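Local structure of CRISPR/cas2 protein (Pyrococcus horikoshii OT3, 6K2E) at residues I7-V12 and Q32-E37. The protein is a Cas2 family protein of the CRISPR system that probably binds nucleic acid and probably takes part, as in its relatives, in acquiring new spacers. Numbering follows the deposited sequence.
Sequences IVVYDV and QNSVFE
Val8 and Phe36 form the hydrogen-bonded pair at the heart of two neighbouring antiparallel strands, a worked example of how a sheet is zipped and then finished by side chains where its regular pairing ends. Val8 N gives its hydrogen to Phe36 O at 2.8 Å, and Phe36 N returns one to Val8 O at 2.9 Å. Beyond them Tyr10 N reaches Ser34 O over a longer 3.3 Å. The ladder then passes to a side chain: the hydroxyl OG of Ser34 donates to Tyr10 O at 2.6 Å, tilted 19° from the carbonyl plane.

Side-chain packing adds to the backbone bonds on both faces of the sheet. Ile7 and Val35 run side by side, CG2 of the former 4.1 Å from CG1 of the latter, and Val9 flanks Val35 in the same manner. On the other face Tyr10 holds CG between its backbone N and carbonyl carbon (chi1 67°), which lays the ring beneath Ser34; CB of Ser34 makes a CH-pi contact 3.8 Å from the Tyr10 ring centroid. The edges of the two aromatics meet, Tyr10 CE2 lying 4.1 Å from Phe36 CE1. With an alanine in place of Tyr10, Ser34 CB is likely to lose its aromatic floor and a gap to open beside Phe36.

Strand 3-11 is an inner strand of the ferredoxin-like sheet expected of Cas2, flanked by 35-41 and 61-67. Helix 17-27 packs on Tyr10 and Phe36 through Leu24, whereas Tyr65 of the second subunit packs on Ile7 and Val35.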
# COMPACT_ATOMS: atom_id res chain seq x y z
N ILE A 7 -0.54 -3.63 6.41
CA ILE A 7 -1.05 -3.26 5.09
C ILE A 7 -0.15 -3.93 4.07
O ILE A 7 1.07 -3.76 4.12
CB ILE A 7 -1.06 -1.73 4.84
CG1 ILE A 7 -1.94 -1.00 5.83
CG2 ILE A 7 -1.58 -1.41 3.45
CD1 ILE A 7 -1.79 0.51 5.68
N VAL A 8 -0.74 -4.73 3.20
CA VAL A 8 -0.00 -5.57 2.24
C VAL A 8 -0.34 -5.11 0.83
O VAL A 8 -1.51 -5.08 0.44
CB VAL A 8 -0.31 -7.06 2.42
CG1 VAL A 8 0.19 -7.85 1.24
CG2 VAL A 8 0.32 -7.57 3.70
N VAL A 9 0.69 -4.74 0.07
CA VAL A 9 0.56 -4.44 -1.35
C VAL A 9 1.42 -5.43 -2.11
O VAL A 9 2.63 -5.50 -1.87
CB VAL A 9 0.98 -3.00 -1.68
CG1 VAL A 9 0.46 -2.61 -3.02
CG2 VAL A 9 0.50 -2.01 -0.61
N TYR A 10 0.81 -6.21 -3.01
CA TYR A 10 1.59 -7.17 -3.80
C TYR A 10 1.70 -6.75 -5.25
O TYR A 10 0.84 -6.05 -5.79
CB TYR A 10 1.04 -8.60 -3.75
CG TYR A 10 -0.30 -8.84 -4.41
CD1 TYR A 10 -0.39 -9.31 -5.71
CD2 TYR A 10 -1.46 -8.64 -3.71
CE1 TYR A 10 -1.63 -9.53 -6.30
CE2 TYR A 10 -2.67 -8.87 -4.27
CZ TYR A 10 -2.76 -9.30 -5.56
OH TYR A 10 -4.02 -9.52 -6.09
N ASP A 11 2.78 -7.17 -5.86
CA ASP A 11 3.02 -6.97 -7.28
C ASP A 11 3.67 -8.27 -7.76
O ASP A 11 4.86 -8.50 -7.51
CB ASP A 11 3.87 -5.75 -7.51
CG ASP A 11 4.11 -5.50 -8.96
OD1 ASP A 11 3.15 -5.07 -9.64
OD2 ASP A 11 5.25 -5.75 -9.41
N VAL A 12 2.86 -9.18 -8.28
CA VAL A 12 3.31 -10.50 -8.71
C VAL A 12 2.87 -10.70 -10.14
O VAL A 12 1.95 -10.05 -10.64
CB VAL A 12 2.83 -11.66 -7.80
CG1 VAL A 12 3.15 -11.38 -6.34
CG2 VAL A 12 1.37 -11.97 -7.99
N GLN A 32 -8.92 -3.31 -1.66
CA GLN A 32 -9.12 -3.07 -3.07
C GLN A 32 -7.95 -3.75 -3.77
O GLN A 32 -7.07 -4.27 -3.11
CB GLN A 32 -9.17 -1.56 -3.33
CG GLN A 32 -10.09 -1.14 -4.39
CD GLN A 32 -10.36 0.32 -4.35
OE1 GLN A 32 -10.03 1.04 -5.29
NE2 GLN A 32 -10.97 0.79 -3.25
N ASN A 33 -7.81 -3.43 -5.06
CA ASN A 33 -7.25 -4.26 -6.12
C ASN A 33 -6.17 -5.26 -5.70
O ASN A 33 -6.32 -6.48 -5.83
CB ASN A 33 -6.67 -3.32 -7.18
CG ASN A 33 -7.58 -2.12 -7.47
OD1 ASN A 33 -7.46 -1.08 -6.82
ND2 ASN A 33 -8.49 -2.26 -8.43
N SER A 34 -5.12 -4.75 -5.10
CA SER A 34 -4.04 -5.62 -4.68
C SER A 34 -3.55 -5.23 -3.28
O SER A 34 -2.41 -5.52 -2.90
CB SER A 34 -2.93 -5.59 -5.74
OG SER A 34 -1.66 -5.76 -5.17
N VAL A 35 -4.44 -4.60 -2.50
CA VAL A 35 -4.16 -4.11 -1.16
C VAL A 35 -5.01 -4.91 -0.17
O VAL A 35 -6.23 -5.03 -0.35
CB VAL A 35 -4.44 -2.61 -1.04
CG1 VAL A 35 -4.24 -2.16 0.41
CG2 VAL A 35 -3.52 -1.83 -1.99
N PHE A 36 -4.35 -5.51 0.81
CA PHE A 36 -5.00 -6.20 1.91
C PHE A 36 -4.59 -5.57 3.24
O PHE A 36 -3.46 -5.09 3.40
CB PHE A 36 -4.61 -7.67 1.94
CG PHE A 36 -5.31 -8.51 0.90
CD1 PHE A 36 -4.86 -8.53 -0.41
CD2 PHE A 36 -6.40 -9.29 1.25
CE1 PHE A 36 -5.51 -9.32 -1.36
CE2 PHE A 36 -7.04 -10.07 0.32
CZ PHE A 36 -6.61 -10.08 -0.98
N GLU A 37 -5.48 -5.61 4.22
CA GLU A 37 -5.11 -5.07 5.52
C GLU A 37 -5.85 -5.80 6.63
O GLU A 37 -6.81 -6.53 6.39
CB GLU A 37 -5.36 -3.56 5.60
CG GLU A 37 -6.75 -3.13 5.18
CD GLU A 37 -6.93 -1.62 5.20
OE1 GLU A 37 -6.68 -1.00 6.24
OE2 GLU A 37 -7.35 -1.07 4.16